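Local coordinates for protein beta-1,4-mannanase (Aplysia kurodai, PDB 3VUP) that probably hydrolyses internal beta-1,4-linked mannosyl bonds of mannan in the digestive fluid of the sea hare, using a TIM-barrel fold, at residues A[93-98]-A[104-109]. Numbering follows the deposited sequence.
Sequences KDLLDT and ILVFPC
V106 meets L95 and L96 where helix 88-101 lies against the outside of the barrel strand that follows it, 105-112. Across the contact the leucines set methyl groups against the methine and methyls of V106. CD2 of L96 does most of the touching: it sits 3.7 Å from CB of V106 and 3.9 Å from CG2, and reaches CG1 as well. L95 comes to the same valine from the neighbouring helix position, its CD2 4.1 Å from V106 CG1. V106 turns CG1 anti to its backbone N (chi1 -178°), which sends one methyl to both leucines while CG2 faces L96. The CA atoms of L96 and V106, 7.0 Å apart, mark the closest backbone approach. L105 and F107 point away from the helix; F107 meets the ring of W320 at about 40°.

Polar bonds run along the helix instead. In one of its two conformers K93 forms a salt bridge from NZ to D97 OD2 (2.8 Å) on that oxygen's syn side, and D97 OD1 is held by H151. The hydroxyl of T98, through OG1, donates to D94 O at 2.7 Å; T98 N reaches that carbonyl from the opposite face, so two donors grip it. D94 OD2 makes a salt bridge with K41 NZ and accepts a hydrogen bond from W37 NE1, tying the helix to helix 36-53.

With no hydrogen bond between the two segments, apolar packing alone joins this layer of the (beta/alpha)8 barrel: the contact is directionless and rests on the close fit of buried V106 against the two leucines, while polar groups of the helix pair along its own turns and with helix 36-53 and H151.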
loop_
_atom_site.group_PDB
_atom_site.type_symbol
_atom_site.label_atom_id
_atom_site.label_comp_id
_atom_site.label_asym_id
_atom_site.label_seq_id
_atom_site.Cartn_x
_atom_site.Cartn_y
_atom_site.Cartn_z
ATOM N N LYS A 93 8.574 8.970 13.115
ATOM C CA LYS A 93 8.857 10.375 12.861
ATOM C C LYS A 93 10.205 10.547 12.165
ATOM O O LYS A 93 10.320 11.314 11.214
ATOM C CB LYS A 93 8.804 11.200 14.150
ATOM C CG LYS A 93 9.324 12.626 13.958
ATOM C CD LYS A 93 8.684 13.632 14.895
ATOM C CE LYS A 93 8.967 15.054 14.421
ATOM N NZ LYS A 93 10.424 15.322 14.249
ATOM N N ASP A 94 11.218 9.822 12.629
ATOM C CA ASP A 94 12.541 9.942 12.038
ATOM C C ASP A 94 12.579 9.425 10.602
ATOM O O ASP A 94 13.293 9.974 9.759
ATOM C CB ASP A 94 13.592 9.243 12.898
ATOM C CG ASP A 94 14.994 9.715 12.585
ATOM O OD1 ASP A 94 15.216 10.944 12.555
ATOM O OD2 ASP A 94 15.872 8.862 12.358
ATOM N N LEU A 95 11.822 8.367 10.328
ATOM C CA LEU A 95 11.665 7.884 8.964
ATOM C C LEU A 95 11.195 9.024 8.067
ATOM O O LEU A 95 11.762 9.277 7.004
ATOM C CB LEU A 95 10.646 6.745 8.925
ATOM C CG LEU A 95 10.092 6.379 7.543
ATOM C CD1 LEU A 95 11.166 5.822 6.615
ATOM C CD2 LEU A 95 8.948 5.396 7.706
ATOM N N LEU A 96 10.150 9.716 8.509
ATOM C CA LEU A 96 9.571 10.795 7.718
ATOM C C LEU A 96 10.493 12.014 7.631
ATOM O O LEU A 96 10.585 12.647 6.583
ATOM C CB LEU A 96 8.184 11.165 8.255
ATOM C CG LEU A 96 7.139 10.046 8.167
ATOM C CD1 LEU A 96 5.875 10.447 8.896
ATOM C CD2 LEU A 96 6.825 9.704 6.719
ATOM N N ASP A 97 11.175 12.340 8.726
ATOM C CA ASP A 97 12.151 13.429 8.697
ATOM C C ASP A 97 13.281 13.112 7.711
ATOM O O ASP A 97 13.769 13.989 6.998
ATOM C CB ASP A 97 12.738 13.674 10.089
ATOM C CG ASP A 97 11.743 14.281 11.061
ATOM O OD1 ASP A 97 10.720 14.853 10.626
ATOM O OD2 ASP A 97 12.011 14.194 12.279
ATOM N N THR A 98 13.688 11.848 7.681
ATOM C CA THR A 98 14.743 11.410 6.780
ATOM C C THR A 98 14.287 11.520 5.329
ATOM O O THR A 98 15.013 12.031 4.473
ATOM C CB THR A 98 15.184 9.970 7.110
ATOM O OG1 THR A 98 15.677 9.929 8.455
ATOM C CG2 THR A 98 16.277 9.505 6.160
ATOM N N ILE A 104 11.268 12.888 -0.649
ATOM C CA ILE A 104 10.555 11.653 -0.933
ATOM C C ILE A 104 9.304 11.556 -0.065
ATOM O O ILE A 104 9.366 11.670 1.157
ATOM C CB ILE A 104 11.440 10.413 -0.664
ATOM C CG1 ILE A 104 12.698 10.428 -1.532
ATOM C CG2 ILE A 104 10.642 9.124 -0.861
ATOM C CD1 ILE A 104 12.444 10.350 -3.012
ATOM N N LEU A 105 8.169 11.340 -0.720
ATOM C CA LEU A 105 6.915 11.013 -0.058
ATOM C C LEU A 105 6.891 9.534 0.316
ATOM O O LEU A 105 7.196 8.671 -0.506
ATOM C CB LEU A 105 5.744 11.309 -0.985
ATOM C CG LEU A 105 5.511 12.782 -1.316
ATOM C CD1 LEU A 105 4.633 12.905 -2.549
ATOM C CD2 LEU A 105 4.881 13.503 -0.137
ATOM N N VAL A 106 6.527 9.263 1.562
ATOM C CA VAL A 106 6.564 7.917 2.113
ATOM C C VAL A 106 5.170 7.314 2.193
ATOM O O VAL A 106 4.218 7.985 2.611
ATOM C CB VAL A 106 7.190 7.943 3.512
ATOM C CG1 VAL A 106 7.283 6.553 4.095
ATOM C CG2 VAL A 106 8.543 8.549 3.442
ATOM N N PHE A 107 5.072 6.048 1.794
ATOM C CA PHE A 107 3.831 5.290 1.869
ATOM C C PHE A 107 4.070 4.039 2.707
ATOM O O PHE A 107 4.417 2.990 2.181
ATOM C CB PHE A 107 3.339 4.960 0.452
ATOM C CG PHE A 107 3.026 6.186 -0.359
ATOM C CD1 PHE A 107 1.740 6.685 -0.417
ATOM C CD2 PHE A 107 4.032 6.870 -1.020
ATOM C CE1 PHE A 107 1.458 7.836 -1.138
ATOM C CE2 PHE A 107 3.754 8.025 -1.745
ATOM C CZ PHE A 107 2.467 8.505 -1.804
ATOM N N PRO A 108 3.920 4.157 4.033
ATOM C CA PRO A 108 4.104 2.982 4.885
ATOM C C PRO A 108 2.972 1.993 4.649
ATOM O O PRO A 108 1.804 2.386 4.596
ATOM C CB PRO A 108 4.009 3.560 6.303
ATOM C CG PRO A 108 4.239 5.044 6.142
ATOM C CD PRO A 108 3.628 5.370 4.812
ATOM N N CYS A 109 3.328 0.718 4.522
ATOM C CA CYS A 109 2.351 -0.348 4.356
ATOM C C CYS A 109 2.294 -1.147 5.652
ATOM O O CYS A 109 3.282 -1.765 6.049
ATOM C CB CYS A 109 2.732 -1.240 3.173
ATOM S SG CYS A 109 1.630 -2.647 2.943
#